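Local coordinates for protein 2,3-dihydroxybenzoate-AMP ligase (PDB 1MD9) that belongs to the ANL clan of AMP-binding enzymes, proteins that join a large N-terminal part to a smaller C-terminal domain, at residues A[362-367]-A[404-409]; A[43-48]-A[269-274]. All blocks are in the same frame, centred on the assembly; numbering follows the deposited sequence.

Contact 1: A[362-367]-A[404-409]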
ATOM      1  N   GLU A 362       4.293 -10.797 -16.402  1.00 46.63           N
ATOM      2  CA  GLU A 362       3.355 -11.368 -17.352  1.00 46.64           C
ATOM      3  C   GLU A 362       1.967 -11.080 -16.831  1.00 46.91           C
ATOM      4  O   GLU A 362       1.702 -11.232 -15.637  1.00 47.29           O
ATOM      5  CB  GLU A 362       3.535 -12.859 -17.444  1.00 45.87           C
ATOM      6  CG  GLU A 362       4.862 -13.263 -17.932  1.00 45.79           C
ATOM      7  CD  GLU A 362       5.014 -14.742 -17.825  1.00 48.12           C
ATOM      8  OE1 GLU A 362       5.196 -15.239 -16.685  1.00 47.76           O
ATOM      9  OE2 GLU A 362       4.920 -15.407 -18.882  1.00 50.55           O
ATOM     10  N   SER A 363       1.076 -10.668 -17.718  1.00 46.65           N
ATOM     11  CA  SER A 363      -0.272 -10.368 -17.289  1.00 48.02           C
ATOM     12  C   SER A 363      -1.271 -10.826 -18.336  1.00 49.33           C
ATOM     13  O   SER A 363      -1.160 -10.461 -19.511  1.00 50.63           O
ATOM     14  CB  SER A 363      -0.419  -8.867 -17.053  1.00 46.86           C
ATOM     15  OG  SER A 363      -0.261  -8.164 -18.271  1.00 45.02           O
ATOM     16  N   ARG A 364      -2.240 -11.633 -17.908  1.00 49.40           N
ATOM     17  CA  ARG A 364      -3.263 -12.126 -18.814  1.00 50.14           C
ATOM     18  C   ARG A 364      -4.670 -11.837 -18.329  1.00 50.24           C
ATOM     19  O   ARG A 364      -5.049 -12.165 -17.202  1.00 51.56           O
ATOM     20  CB  ARG A 364      -3.081 -13.625 -19.068  1.00 50.94           C
ATOM     21  CG  ARG A 364      -1.894 -13.906 -19.972  1.00 52.44           C
ATOM     22  CD  ARG A 364      -1.577 -15.383 -20.062  1.00 54.45           C
ATOM     23  NE  ARG A 364      -0.197 -15.577 -20.496  1.00 55.39           N
ATOM     24  CZ  ARG A 364       0.464 -16.725 -20.395  1.00 55.81           C
ATOM     25  NH1 ARG A 364      -0.128 -17.796 -19.874  1.00 55.18           N
ATOM     26  NH2 ARG A 364       1.727 -16.793 -20.803  1.00 56.77           N
ATOM     27  N   VAL A 365      -5.430 -11.202 -19.210  1.00 50.74           N
ATOM     28  CA  VAL A 365      -6.812 -10.827 -18.955  1.00 50.35           C
ATOM     29  C   VAL A 365      -7.746 -11.935 -19.447  1.00 50.24           C
ATOM     30  O   VAL A 365      -8.134 -11.957 -20.615  1.00 50.43           O
ATOM     31  CB  VAL A 365      -7.169  -9.526 -19.704  1.00 49.89           C
ATOM     32  CG1 VAL A 365      -8.556  -9.052 -19.295  1.00 51.12           C
ATOM     33  CG2 VAL A 365      -6.119  -8.460 -19.432  1.00 49.44           C
ATOM     34  N   TRP A 366      -8.095 -12.859 -18.564  1.00 49.35           N
ATOM     35  CA  TRP A 366      -8.996 -13.937 -18.934  1.00 49.01           C
ATOM     36  C   TRP A 366     -10.452 -13.519 -18.719  1.00 49.03           C
ATOM     37  O   TRP A 366     -10.728 -12.424 -18.232  1.00 49.21           O
ATOM     38  CB  TRP A 366      -8.705 -15.178 -18.093  1.00 48.78           C
ATOM     39  CG  TRP A 366      -7.415 -15.860 -18.412  1.00 48.12           C
ATOM     40  CD1 TRP A 366      -6.622 -15.652 -19.505  1.00 47.34           C
ATOM     41  CD2 TRP A 366      -6.810 -16.929 -17.670  1.00 47.81           C
ATOM     42  NE1 TRP A 366      -5.560 -16.531 -19.494  1.00 46.75           N
ATOM     43  CE2 TRP A 366      -5.651 -17.326 -18.381  1.00 46.68           C
ATOM     44  CE3 TRP A 366      -7.134 -17.591 -16.473  1.00 46.64           C
ATOM     45  CZ2 TRP A 366      -4.816 -18.361 -17.937  1.00 46.07           C
ATOM     46  CZ3 TRP A 366      -6.310 -18.618 -16.031  1.00 46.17           C
ATOM     47  CH2 TRP A 366      -5.160 -18.995 -16.766  1.00 46.91           C
ATOM     48  N   ASP A 367     -11.377 -14.399 -19.097  1.00 49.72           N
ATOM     49  CA  ASP A 367     -12.811 -14.157 -18.923  1.00 48.94           C
ATOM     50  C   ASP A 367     -13.264 -15.107 -17.816  1.00 49.00           C
ATOM     51  O   ASP A 367     -12.461 -15.883 -17.294  1.00 49.21           O
ATOM     52  CB  ASP A 367     -13.590 -14.419 -20.236  1.00 47.33           C
ATOM     53  CG  ASP A 367     -13.575 -15.889 -20.669  1.00 46.35           C
ATOM     54  OD1 ASP A 367     -12.828 -16.717 -20.097  1.00 45.97           O
ATOM     55  OD2 ASP A 367     -14.320 -16.216 -21.609  1.00 45.62           O
ATOM     56  N   THR A 404      -3.232 -19.983 -10.471  1.00 39.44           N
ATOM     57  CA  THR A 404      -3.518 -21.012 -11.459  1.00 41.54           C
ATOM     58  C   THR A 404      -2.450 -22.105 -11.306  1.00 43.11           C
ATOM     59  O   THR A 404      -1.395 -21.889 -10.681  1.00 42.25           O
ATOM     60  CB  THR A 404      -3.472 -20.444 -12.909  1.00 41.43           C
ATOM     61  OG1 THR A 404      -2.121 -20.106 -13.251  1.00 42.98           O
ATOM     62  CG2 THR A 404      -4.350 -19.189 -13.029  1.00 41.09           C
ATOM     63  N   GLU A 405      -2.728 -23.276 -11.873  1.00 44.53           N
ATOM     64  CA  GLU A 405      -1.807 -24.405 -11.802  1.00 45.98           C
ATOM     65  C   GLU A 405      -0.431 -24.057 -12.379  1.00 45.70           C
ATOM     66  O   GLU A 405       0.564 -24.717 -12.074  1.00 44.95           O
ATOM     67  CB  GLU A 405      -2.407 -25.600 -12.547  1.00 48.67           C
ATOM     68  CG  GLU A 405      -3.845 -25.936 -12.121  1.00 52.89           C
ATOM     69  CD  GLU A 405      -4.451 -27.086 -12.924  1.00 55.43           C
ATOM     70  OE1 GLU A 405      -4.542 -26.972 -14.172  1.00 56.49           O
ATOM     71  OE2 GLU A 405      -4.836 -28.107 -12.307  1.00 56.87           O
ATOM     72  N   ASP A 406      -0.377 -23.013 -13.206  1.00 45.61           N
ATOM     73  CA  ASP A 406       0.876 -22.582 -13.817  1.00 45.25           C
ATOM     74  C   ASP A 406       1.503 -21.325 -13.201  1.00 44.70           C
ATOM     75  O   ASP A 406       2.235 -20.588 -13.868  1.00 42.94           O
ATOM     76  CB  ASP A 406       0.695 -22.406 -15.336  1.00 47.19           C
ATOM     77  CG  ASP A 406      -0.608 -21.704 -15.712  1.00 48.23           C
ATOM     78  OD1 ASP A 406      -1.671 -22.061 -15.149  1.00 48.77           O
ATOM     79  OD2 ASP A 406      -0.568 -20.807 -16.596  1.00 49.01           O
ATOM     80  N   GLY A 407       1.206 -21.083 -11.926  1.00 44.39           N
ATOM     81  CA  GLY A 407       1.787 -19.949 -11.229  1.00 44.32           C
ATOM     82  C   GLY A 407       1.121 -18.585 -11.304  1.00 44.31           C
ATOM     83  O   GLY A 407       1.467 -17.699 -10.518  1.00 45.70           O
ATOM     84  N   PHE A 408       0.181 -18.399 -12.227  1.00 43.12           N
ATOM     85  CA  PHE A 408      -0.503 -17.114 -12.370  1.00 41.70           C
ATOM     86  C   PHE A 408      -1.376 -16.731 -11.183  1.00 40.43           C
ATOM     87  O   PHE A 408      -2.206 -17.522 -10.744  1.00 40.51           O
ATOM     88  CB  PHE A 408      -1.375 -17.107 -13.625  1.00 42.81           C
ATOM     89  CG  PHE A 408      -0.610 -16.885 -14.886  1.00 44.07           C
ATOM     90  CD1 PHE A 408       0.006 -17.944 -15.538  1.00 45.21           C
ATOM     91  CD2 PHE A 408      -0.473 -15.599 -15.405  1.00 44.34           C
ATOM     92  CE1 PHE A 408       0.756 -17.726 -16.688  1.00 45.91           C
ATOM     93  CE2 PHE A 408       0.270 -15.367 -16.546  1.00 44.42           C
ATOM     94  CZ  PHE A 408       0.887 -16.431 -17.194  1.00 45.82           C
ATOM     95  N   TYR A 409      -1.200 -15.509 -10.679  1.00 38.81           N
ATOM     96  CA  TYR A 409      -1.995 -15.016  -9.554  1.00 37.16           C
ATOM     97  C   TYR A 409      -3.151 -14.132 -10.032  1.00 36.56           C
ATOM     98  O   TYR A 409      -2.919 -13.096 -10.652  1.00 35.80           O
ATOM     99  CB  TYR A 409      -1.119 -14.205  -8.594  1.00 36.57           C
ATOM    100  CG  TYR A 409      -1.895 -13.429  -7.541  1.00 35.32           C
ATOM    101  CD1 TYR A 409      -2.551 -14.085  -6.493  1.00 35.17           C
ATOM    102  CD2 TYR A 409      -1.940 -12.035  -7.572  1.00 35.22           C
ATOM    103  CE1 TYR A 409      -3.223 -13.370  -5.498  1.00 33.97           C
ATOM    104  CE2 TYR A 409      -2.606 -11.310  -6.585  1.00 35.55           C
ATOM    105  CZ  TYR A 409      -3.240 -11.986  -5.548  1.00 35.36           C
ATOM    106  OH  TYR A 409      -3.842 -11.263  -4.542  1.00 33.83           O
TER
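R364 and F408 each set CG beside the backbone N and anti to the carbonyl carbon, with chi1 of -73° and -79°, and the extended chain of R364 then carries its guanidinium to the outer end of the phenyl ring. The two side chains cross at nearly a right angle. Ring atom CZ of F408 sits over the centre of one guanidinium face, 3.1 Å above the guanidinium plane of R364, while the planes of the two groups are inclined by 37°. Arginine suits this place because its flat, charged end can lie against a hydrocarbon, and its aliphatic part adds to the touch: R364 CD is 3.9 Å from F408 CZ. E362 reaches the ring more lightly through CB; its carboxylate forms a salt bridge with R384, whereas its pair with R364 is long, no N-H pointing at the oxygen. Further along, the methyl CG2 of T404 approaches the indole of W366 at CZ3, 3.6 Å away, so the threonine offers carbon to the tryptophan and keeps its hydroxyl for its own turn. That hydroxyl donates to OD1 of D406, with T404 OG1 and D406 OD1 2.8 Å apart, and weakly accepts from the F408 amide. T404 to G407 is a type I turn; its end calls for glycine, since a CB there would run into the D406 carbonyl oxygen. It leads into strand 409-417, whereas 362-366 is an edge strand of the same antiparallel sheet; strand 378-384 runs between them, and W366, T404 and F408 all touch its L382. Contact between the segments is thus apolar and electrostatic. D406 OD2, 4.5 Å from R364 NH1, is too far for a salt bridge but, with E362, would probably add modestly to stabilising the positive charge held beside the end of a hydrocarbon ring.

Contact 2: A[43-48]-A[269-274]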
ATOM      1  N   ALA A  43      19.602  10.325   5.570  1.00 27.23           N
ATOM      2  CA  ALA A  43      18.679   9.305   5.058  1.00 27.44           C
ATOM      3  C   ALA A  43      17.238   9.430   5.545  1.00 27.75           C
ATOM      4  O   ALA A  43      16.295   9.090   4.826  1.00 26.84           O
ATOM      5  CB  ALA A  43      19.191   7.918   5.430  1.00 25.67           C
ATOM      6  N   ILE A  44      17.074   9.895   6.776  1.00 28.47           N
ATOM      7  CA  ILE A  44      15.753  10.018   7.370  1.00 28.73           C
ATOM      8  C   ILE A  44      15.600  11.333   8.120  1.00 30.62           C
ATOM      9  O   ILE A  44      16.525  11.773   8.822  1.00 29.90           O
ATOM     10  CB  ILE A  44      15.524   8.879   8.364  1.00 27.72           C
ATOM     11  CG1 ILE A  44      15.592   7.545   7.633  1.00 28.78           C
ATOM     12  CG2 ILE A  44      14.223   9.075   9.098  1.00 24.40           C
ATOM     13  CD1 ILE A  44      15.671   6.381   8.572  1.00 30.35           C
ATOM     14  N   THR A  45      14.430  11.952   7.974  1.00 31.24           N
ATOM     15  CA  THR A  45      14.143  13.199   8.667  1.00 32.11           C
ATOM     16  C   THR A  45      12.816  13.113   9.391  1.00 32.34           C
ATOM     17  O   THR A  45      11.815  12.708   8.804  1.00 32.79           O
ATOM     18  CB  THR A  45      14.069  14.375   7.714  1.00 31.89           C
ATOM     19  OG1 THR A  45      15.315  14.503   7.018  1.00 32.76           O
ATOM     20  CG2 THR A  45      13.792  15.654   8.497  1.00 32.69           C
ATOM     21  N   CYS A  46      12.810  13.482  10.668  1.00 32.55           N
ATOM     22  CA  CYS A  46      11.589  13.457  11.471  1.00 34.30           C
ATOM     23  C   CYS A  46      11.675  14.689  12.341  1.00 35.76           C
ATOM     24  O   CYS A  46      12.545  14.778  13.211  1.00 35.95           O
ATOM     25  CB  CYS A  46      11.530  12.209  12.350  1.00 33.12           C
ATOM     26  SG  CYS A  46       9.902  11.909  13.055  1.00 30.97           S
ATOM     27  N   GLY A  47      10.784  15.647  12.094  1.00 37.18           N
ATOM     28  CA  GLY A  47      10.816  16.889  12.847  1.00 38.30           C
ATOM     29  C   GLY A  47      12.156  17.568  12.604  1.00 39.33           C
ATOM     30  O   GLY A  47      12.539  17.833  11.460  1.00 38.96           O
ATOM     31  N   ASN A  48      12.884  17.826  13.685  1.00 40.31           N
ATOM     32  CA  ASN A  48      14.188  18.462  13.595  1.00 40.80           C
ATOM     33  C   ASN A  48      15.336  17.462  13.584  1.00 40.98           C
ATOM     34  O   ASN A  48      16.469  17.814  13.261  1.00 40.82           O
ATOM     35  CB  ASN A  48      14.375  19.418  14.764  1.00 41.90           C
ATOM     36  CG  ASN A  48      14.047  20.840  14.398  1.00 42.77           C
ATOM     37  OD1 ASN A  48      12.984  21.117  13.844  1.00 43.93           O
ATOM     38  ND2 ASN A  48      14.961  21.757  14.705  1.00 43.94           N
ATOM     39  N   GLU A 269       6.980  22.363   1.975  1.00 39.83           N
ATOM     40  CA  GLU A 269       7.646  23.639   1.745  1.00 42.03           C
ATOM     41  C   GLU A 269       9.011  23.667   2.443  1.00 42.36           C
ATOM     42  O   GLU A 269      10.032  23.952   1.816  1.00 42.92           O
ATOM     43  CB  GLU A 269       6.753  24.785   2.246  1.00 43.15           C
ATOM     44  CG  GLU A 269       7.499  26.055   2.643  1.00 46.62           C
ATOM     45  CD  GLU A 269       6.621  27.296   2.580  1.00 48.62           C
ATOM     46  OE1 GLU A 269       5.430  27.207   2.964  1.00 49.73           O
ATOM     47  OE2 GLU A 269       7.131  28.359   2.150  1.00 49.73           O
ATOM     48  N   ARG A 270       9.023  23.360   3.737  1.00 42.07           N
ATOM     49  CA  ARG A 270      10.252  23.357   4.521  1.00 40.83           C
ATOM     50  C   ARG A 270      11.314  22.419   3.920  1.00 38.38           C
ATOM     51  O   ARG A 270      12.292  22.876   3.340  1.00 38.63           O
ATOM     52  CB  ARG A 270       9.932  22.949   5.971  1.00 43.79           C
ATOM     53  CG  ARG A 270      10.922  23.449   7.032  1.00 48.12           C
ATOM     54  CD  ARG A 270      10.648  22.840   8.413  1.00 52.24           C
ATOM     55  NE  ARG A 270      11.626  23.281   9.419  1.00 58.46           N
ATOM     56  CZ  ARG A 270      11.774  22.749  10.641  1.00 59.97           C
ATOM     57  NH1 ARG A 270      11.005  21.734  11.032  1.00 60.95           N
ATOM     58  NH2 ARG A 270      12.696  23.230  11.478  1.00 58.42           N
ATOM     59  N   GLU A 271      11.113  21.115   4.043  1.00 35.76           N
ATOM     60  CA  GLU A 271      12.077  20.141   3.538  1.00 33.91           C
ATOM     61  C   GLU A 271      12.189  20.083   2.029  1.00 33.29           C
ATOM     62  O   GLU A 271      13.023  19.353   1.493  1.00 32.70           O
ATOM     63  CB  GLU A 271      11.720  18.747   4.043  1.00 33.35           C
ATOM     64  CG  GLU A 271      11.634  18.636   5.548  1.00 33.88           C
ATOM     65  CD  GLU A 271      12.917  19.062   6.232  1.00 33.81           C
ATOM     66  OE1 GLU A 271      13.996  18.952   5.594  1.00 32.75           O
ATOM     67  OE2 GLU A 271      12.836  19.493   7.407  1.00 32.70           O
ATOM     68  N   LYS A 272      11.347  20.841   1.341  1.00 33.00           N
ATOM     69  CA  LYS A 272      11.353  20.845  -0.122  1.00 32.10           C
ATOM     70  C   LYS A 272      11.307  19.437  -0.681  1.00 31.95           C
ATOM     71  O   LYS A 272      12.286  18.954  -1.261  1.00 32.20           O
ATOM     72  CB  LYS A 272      12.587  21.570  -0.661  1.00 31.91           C
ATOM     73  CG  LYS A 272      12.359  23.056  -0.844  1.00 31.47           C
ATOM     74  CD  LYS A 272      13.630  23.795  -1.159  1.00 32.19           C
ATOM     75  CE  LYS A 272      13.361  25.269  -1.043  1.00 33.47           C
ATOM     76  NZ  LYS A 272      12.648  25.513   0.240  1.00 33.98           N
ATOM     77  N   VAL A 273      10.163  18.783  -0.502  1.00 30.80           N
ATOM     78  CA  VAL A 273       9.981  17.428  -0.989  1.00 29.34           C
ATOM     79  C   VAL A 273       9.760  17.500  -2.503  1.00 28.82           C
ATOM     80  O   VAL A 273       9.316  18.530  -3.028  1.00 27.11           O
ATOM     81  CB  VAL A 273       8.786  16.763  -0.288  1.00 29.18           C
ATOM     82  CG1 VAL A 273       8.895  16.991   1.219  1.00 27.40           C
ATOM     83  CG2 VAL A 273       7.489  17.334  -0.805  1.00 30.07           C
ATOM     84  N   THR A 274      10.081  16.408  -3.194  1.00 28.80           N
ATOM     85  CA  THR A 274       9.973  16.338  -4.651  1.00 28.75           C
ATOM     86  C   THR A 274       9.062  15.212  -5.145  1.00 29.52           C
ATOM     87  O   THR A 274       8.762  15.108  -6.348  1.00 28.79           O
ATOM     88  CB  THR A 274      11.372  16.161  -5.284  1.00 28.04           C
ATOM     89  OG1 THR A 274      11.877  14.849  -4.993  1.00 27.10           O
ATOM     90  CG2 THR A 274      12.332  17.198  -4.718  1.00 26.06           C
TER
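A single amide oxygen receives both terminal nitrogens of an arginine: OD1 of N48 lies at the guanidinium edge of R270, near its plane. The firmer bond runs from R270 NH2 to N48 OD1, 3.2 Å at 154°, and a weak one from R270 NH1 to the same oxygen spans 3.5 Å. The amide and guanidinium planes stand 46° apart, and the donor NH2 is tilted from the carbonyl plane. R270 can span the distance because its chain is extended from CG to NE. G47, at a positive phi easy for a residue without a side chain, lies in the tight turn of the beta hairpin of strands 42-46 and 49-52; on this exposed turn the asparagine N48 offers a carbonyl oxygen as acceptor. Strand 42-46 pairs in parallel with strand 252-255 in a mixed sheet, and helix 261-271 belongs to the beta-alpha-beta crossover from 252-255 to 275-278, which passes over strand 225-228. Deeper in, T45 suits its place by giving its methyl CG2 to E271, 4.1 Å from OE2, and its hydroxyl to R252, a weak hydrogen bond. E271, bent at its second torsion, gives OE1 to a salt bridge with R252.

Contact 2 comes first along the chain and is complete before contact 1 begins. Their centres are 42 Å apart, on opposite sides of the centre of the chain, and their nearest atoms are about 28 Å from each other, so neither touches the other. Contact 2, at the mixed sheet that also holds strands 252-255 and 275-278, brings a hairpin turn against the end of a crossover helix, across more than 200 residues of chain. Contact 1 sets an edge strand of the four-stranded antiparallel sheet against the turn that leads into another strand of that sheet. Both are surface contacts; sharing no residue, sheet or secondary-structure element, they secure separate parts of the fold.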